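Local coordinates for protein neutral ceramidase (Pseudomonas aeruginosa, PDB 2ZWS) that hydrolyses the N-acyl linkage of ceramides to sphingosine and free fatty acid with the help of a zinc ion, and also catalyses the reverse synthesis, at residues A[357-367]-A[376-384]. Sequence-based numbering, arbitrary orientation.
Sequences GLLTGVPPQEL and ILADTGNKK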
ATOM      1  N   GLY A 357      11.801  26.452  -7.918  0.70 32.11           N
ATOM      2  CA  GLY A 357      10.992  25.410  -7.345  0.70 32.69           C
ATOM      3  C   GLY A 357       9.907  26.059  -6.501  0.70 33.01           C
ATOM      4  O   GLY A 357       8.855  26.391  -7.022  0.70 32.44           O
ATOM      5  N   LEU A 358      10.165  26.255  -5.207  1.00 33.96           N
ATOM      6  CA  LEU A 358       9.146  26.815  -4.280  1.00 35.59           C
ATOM      7  C   LEU A 358       9.091  28.347  -4.345  1.00 37.47           C
ATOM      8  O   LEU A 358      10.090  29.001  -4.048  1.00 38.05           O
ATOM      9  CB  LEU A 358       9.345  26.328  -2.835  1.00 35.20           C
ATOM     10  CG  LEU A 358       8.266  26.768  -1.834  1.00 35.15           C
ATOM     11  CD1 LEU A 358       6.933  26.055  -2.080  1.00 35.89           C
ATOM     12  CD2 LEU A 358       8.737  26.572  -0.397  1.00 35.68           C
ATOM     13  N   LEU A 359       7.911  28.878  -4.708  1.00 39.22           N
ATOM     14  CA  LEU A 359       7.689  30.304  -5.025  0.60 40.34           C
ATOM     15  C   LEU A 359       7.896  30.596  -6.527  1.00 41.06           C
ATOM     16  O   LEU A 359       8.320  29.714  -7.285  1.00 41.69           O
ATOM     17  CB  LEU A 359       8.507  31.242  -4.122  0.60 40.41           C
ATOM     18  CG  LEU A 359       7.906  31.541  -2.740  0.60 40.69           C
ATOM     19  CD1 LEU A 359       8.681  30.849  -1.612  0.60 40.52           C
ATOM     20  CD2 LEU A 359       7.785  33.052  -2.491  0.60 40.65           C
ATOM     21  N   THR A 360       7.588  31.811  -7.000  1.00 42.08           N
ATOM     22  CA  THR A 360       7.142  32.964  -6.210  1.00 43.16           C
ATOM     23  C   THR A 360       5.657  33.317  -6.346  1.00 43.11           C
ATOM     24  O   THR A 360       5.169  33.602  -7.444  1.00 43.81           O
ATOM     25  CB  THR A 360       8.064  34.221  -6.437  1.00 43.36           C
ATOM     26  OG1 THR A 360       7.413  35.395  -5.938  1.00 45.28           O
ATOM     27  CG2 THR A 360       8.405  34.427  -7.921  1.00 43.61           C
ATOM     28  N   GLY A 361       4.952  33.251  -5.212  1.00 43.17           N
ATOM     29  CA  GLY A 361       3.634  33.872  -5.040  1.00 42.37           C
ATOM     30  C   GLY A 361       3.893  35.338  -4.707  1.00 42.00           C
ATOM     31  O   GLY A 361       5.057  35.756  -4.711  1.00 42.22           O
ATOM     32  N   VAL A 362       2.877  36.142  -4.387  1.00 41.22           N
ATOM     33  CA  VAL A 362       1.488  35.763  -4.101  1.00 40.24           C
ATOM     34  C   VAL A 362       0.780  35.011  -5.250  1.00 39.43           C
ATOM     35  O   VAL A 362       0.942  35.364  -6.419  1.00 39.86           O
ATOM     36  CB  VAL A 362       0.681  37.040  -3.628  1.00 40.41           C
ATOM     37  CG1 VAL A 362       0.832  38.196  -4.615  1.00 40.03           C
ATOM     38  CG2 VAL A 362      -0.799  36.748  -3.341  1.00 40.57           C
ATOM     39  N   PRO A 363       0.020  33.948  -4.912  1.00 38.19           N
ATOM     40  CA  PRO A 363      -0.829  33.238  -5.870  1.00 37.55           C
ATOM     41  C   PRO A 363      -1.974  34.134  -6.363  1.00 37.00           C
ATOM     42  O   PRO A 363      -2.265  35.157  -5.728  1.00 37.05           O
ATOM     43  CB  PRO A 363      -1.406  32.078  -5.037  1.00 37.42           C
ATOM     44  CG  PRO A 363      -0.544  31.973  -3.839  1.00 37.50           C
ATOM     45  CD  PRO A 363      -0.058  33.350  -3.566  1.00 38.18           C
ATOM     46  N   PRO A 364      -2.633  33.752  -7.475  1.00 36.57           N
ATOM     47  CA  PRO A 364      -3.780  34.526  -7.963  1.00 36.20           C
ATOM     48  C   PRO A 364      -4.839  34.753  -6.874  1.00 35.77           C
ATOM     49  O   PRO A 364      -5.110  33.852  -6.065  1.00 34.88           O
ATOM     50  CB  PRO A 364      -4.339  33.653  -9.085  1.00 36.11           C
ATOM     51  CG  PRO A 364      -3.164  32.850  -9.551  1.00 36.57           C
ATOM     52  CD  PRO A 364      -2.354  32.581  -8.331  1.00 36.57           C
ATOM     53  N   GLN A 365      -5.411  35.956  -6.858  1.00 35.53           N
ATOM     54  CA  GLN A 365      -6.360  36.377  -5.818  1.00 36.68           C
ATOM     55  C   GLN A 365      -7.565  35.454  -5.708  1.00 34.72           C
ATOM     56  O   GLN A 365      -8.071  35.200  -4.608  1.00 34.55           O
ATOM     57  CB  GLN A 365      -6.838  37.819  -6.072  1.00 35.99           C
ATOM     58  CG  GLN A 365      -7.720  38.377  -4.948  1.00 38.57           C
ATOM     59  CD  GLN A 365      -8.645  39.505  -5.388  1.00 36.55           C
ATOM     60  OE1 GLN A 365      -9.359  40.083  -4.564  1.00 43.55           O
ATOM     61  NE2 GLN A 365      -8.643  39.822  -6.683  1.00 42.04           N
ATOM     62  N   GLU A 366      -8.028  34.964  -6.853  1.00 33.66           N
ATOM     63  CA  GLU A 366      -9.192  34.088  -6.899  1.00 32.76           C
ATOM     64  C   GLU A 366      -8.876  32.813  -6.121  1.00 31.08           C
ATOM     65  O   GLU A 366      -9.707  32.310  -5.366  1.00 30.62           O
ATOM     66  CB  GLU A 366      -9.584  33.769  -8.350  1.00 33.81           C
ATOM     67  CG  GLU A 366      -9.597  34.993  -9.293  1.00 38.03           C
ATOM     68  CD  GLU A 366      -8.268  35.213 -10.033  1.00 33.98           C
ATOM     69  OE1 GLU A 366      -8.073  34.613 -11.118  1.00 46.47           O
ATOM     70  OE2 GLU A 366      -7.422  36.000  -9.544  1.00 44.88           O
ATOM     71  N   LEU A 367      -7.651  32.322  -6.284  1.00 28.98           N
ATOM     72  CA  LEU A 367      -7.211  31.123  -5.569  1.00 27.76           C
ATOM     73  C   LEU A 367      -7.094  31.366  -4.059  1.00 27.17           C
ATOM     74  O   LEU A 367      -7.605  30.582  -3.267  1.00 26.81           O
ATOM     75  CB  LEU A 367      -5.880  30.601  -6.142  1.00 27.41           C
ATOM     76  CG  LEU A 367      -5.341  29.336  -5.453  1.00 26.86           C
ATOM     77  CD1 LEU A 367      -6.243  28.136  -5.740  1.00 25.51           C
ATOM     78  CD2 LEU A 367      -3.929  29.052  -5.880  1.00 24.62           C
ATOM     79  N   ILE A 376      -1.710  29.582   1.823  1.00 23.31           N
ATOM     80  CA  ILE A 376      -1.065  28.830   0.754  1.00 24.06           C
ATOM     81  C   ILE A 376       0.455  28.839   0.887  1.00 24.58           C
ATOM     82  O   ILE A 376       1.073  29.907   0.993  1.00 25.24           O
ATOM     83  CB  ILE A 376      -1.509  29.348  -0.628  1.00 23.92           C
ATOM     84  CG1 ILE A 376      -3.010  29.090  -0.822  1.00 24.68           C
ATOM     85  CG2 ILE A 376      -0.660  28.721  -1.723  1.00 23.03           C
ATOM     86  CD1 ILE A 376      -3.629  29.770  -2.024  1.00 25.49           C
ATOM     87  N   LEU A 377       1.037  27.637   0.900  1.00 24.64           N
ATOM     88  CA  LEU A 377       2.475  27.453   0.848  1.00 24.66           C
ATOM     89  C   LEU A 377       2.942  27.214  -0.588  1.00 24.21           C
ATOM     90  O   LEU A 377       3.963  27.770  -1.030  1.00 24.32           O
ATOM     91  CB  LEU A 377       2.889  26.277   1.740  1.00 25.00           C
ATOM     92  CG  LEU A 377       4.366  25.855   1.716  1.00 25.66           C
ATOM     93  CD1 LEU A 377       5.271  26.948   2.283  1.00 26.67           C
ATOM     94  CD2 LEU A 377       4.552  24.561   2.482  1.00 25.87           C
ATOM     95  N   ALA A 378       2.204  26.369  -1.305  1.00 23.19           N
ATOM     96  CA  ALA A 378       2.540  26.041  -2.692  1.00 22.77           C
ATOM     97  C   ALA A 378       1.283  25.957  -3.533  1.00 22.22           C
ATOM     98  O   ALA A 378       0.342  25.247  -3.185  1.00 22.24           O
ATOM     99  CB  ALA A 378       3.339  24.734  -2.774  1.00 22.97           C
ATOM    100  N   ASP A 379       1.279  26.698  -4.638  1.00 21.95           N
ATOM    101  CA  ASP A 379       0.185  26.675  -5.597  1.00 21.38           C
ATOM    102  C   ASP A 379       0.525  25.600  -6.626  1.00 20.99           C
ATOM    103  O   ASP A 379       1.133  25.884  -7.653  1.00 21.32           O
ATOM    104  CB  ASP A 379       0.045  28.055  -6.269  1.00 22.42           C
ATOM    105  CG  ASP A 379      -1.000  28.071  -7.389  1.00 24.40           C
ATOM    106  OD1 ASP A 379      -1.537  26.994  -7.733  1.00 26.08           O
ATOM    107  OD2 ASP A 379      -1.274  29.176  -7.949  1.00 27.70           O
ATOM    108  N   THR A 380       0.131  24.369  -6.326  1.00 19.46           N
ATOM    109  CA  THR A 380       0.546  23.198  -7.143  1.00 18.78           C
ATOM    110  C   THR A 380      -0.241  23.099  -8.455  1.00 18.22           C
ATOM    111  O   THR A 380       0.280  22.641  -9.479  1.00 18.76           O
ATOM    112  CB  THR A 380       0.417  21.870  -6.333  1.00 19.28           C
ATOM    113  OG1 THR A 380      -0.921  21.749  -5.845  1.00 18.80           O
ATOM    114  CG2 THR A 380       1.380  21.865  -5.158  1.00 19.26           C
ATOM    115  N   GLY A 381      -1.493  23.544  -8.431  1.00 18.22           N
ATOM    116  CA  GLY A 381      -2.379  23.464  -9.583  1.00 17.61           C
ATOM    117  C   GLY A 381      -1.978  24.321 -10.765  1.00 18.66           C
ATOM    118  O   GLY A 381      -2.261  23.970 -11.915  1.00 18.05           O
ATOM    119  N   ASN A 382      -1.333  25.457 -10.484  1.00 19.04           N
ATOM    120  CA  ASN A 382      -0.973  26.404 -11.546  1.00 19.25           C
ATOM    121  C   ASN A 382       0.442  26.250 -12.074  1.00 19.59           C
ATOM    122  O   ASN A 382       0.885  27.057 -12.899  1.00 19.34           O
ATOM    123  CB  ASN A 382      -1.197  27.866 -11.073  1.00 19.64           C
ATOM    124  CG  ASN A 382      -2.673  28.229 -10.958  1.00 22.52           C
ATOM    125  OD1 ASN A 382      -3.099  28.854  -9.980  1.00 25.36           O
ATOM    126  ND2 ASN A 382      -3.458  27.845 -11.948  1.00 22.91           N
ATOM    127  N   LYS A 383       1.147  25.210 -11.624  1.00 19.89           N
ATOM    128  CA  LYS A 383       2.521  24.958 -12.072  1.00 19.80           C
ATOM    129  C   LYS A 383       2.529  24.555 -13.544  1.00 20.53           C
ATOM    130  O   LYS A 383       1.584  23.941 -14.016  1.00 19.64           O
ATOM    131  CB  LYS A 383       3.185  23.881 -11.209  1.00 20.13           C
ATOM    132  CG  LYS A 383       3.325  24.247  -9.745  1.00 20.62           C
ATOM    133  CD  LYS A 383       4.381  25.343  -9.576  1.00 22.40           C
ATOM    134  CE  LYS A 383       4.516  25.746  -8.110  1.00 24.14           C
ATOM    135  NZ  LYS A 383       5.659  26.666  -7.918  1.00 26.85           N
ATOM    136  N   LYS A 384       3.569  24.967 -14.263  1.00 21.41           N
ATOM    137  CA  LYS A 384       3.689  24.714 -15.699  1.00 22.83           C
ATOM    138  C   LYS A 384       5.042  24.059 -15.991  1.00 23.22           C
ATOM    139  O   LYS A 384       6.019  24.368 -15.305  1.00 25.00           O
ATOM    140  CB  LYS A 384       3.542  26.039 -16.472  1.00 23.64           C
ATOM    141  CG  LYS A 384       2.128  26.648 -16.398  1.00 24.89           C
ATOM    142  CD  LYS A 384       1.092  25.795 -17.114  1.00 26.98           C
ATOM    143  CE  LYS A 384      -0.281  26.473 -17.198  1.00 28.22           C
ATOM    144  NZ  LYS A 384      -0.957  26.589 -15.868  1.00 29.31           N
TER
HETATM  145  O   HOH W   1       8.047  26.367  -9.429  1.00 26.28           O
HETATM  146  O   HOH W   2       5.749  27.379  -5.298  1.00 34.03           O
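Lys383 NZ is gripped from the 357-367 loop by one direct bond and two waters, in one of the two conformers modelled for Gly357 and for Leu359. The direct bond, from Lys383 NZ to Gly357 O at 3.3 Å, is weak. One water reinforces it, accepting from Lys383 NZ at 2.8 Å while donating to the same carbonyl oxygen; the other accepts from both Lys383 NZ and Leu359 N, each at 2.7 Å. The ammonium group is thus linked to the Gly357 carbonyl weakly and by water, and to Leu359 N by water alone. Its chain bends at chi2 (-71°) and then runs extended, and Trp388 adds a cation-pi contact.

Beside this polar end, Leu358 lays CD1 against Ala378 CB at 3.9 Å and also against the carbonyl oxygen of Leu377. Further along, the Pro363 ring and the Ile376 side chain lie alongside each other, pointing opposite ways, CG meeting CG2 at 3.9 Å. Ile376 CD1 touches Leu367, in the first turn of helix 365-370, whose side chain also touches Thr323.

Asp379 holds its CG anti to the backbone N (chi1 174°), which brings the carboxylate up to both Leu367 CD2 and Pro364 CD; the two approach OD2 roughly at right angles, Pro364 CD at 3.6 Å. Asp379 OD1 accepts from Asn382 N at 3.2 Å, the donor standing 44° out of the carboxylate plane, so the same side chain braces the following turn.

Located near the surface and away from the zinc and magnesium sites, the contact joins a loop ending in Pro363 and Pro364, the latter at the N-cap of helix 365-370, to a short strand with a classic beta bulge opposite Ile326, followed by an Asx motif and a type I turn.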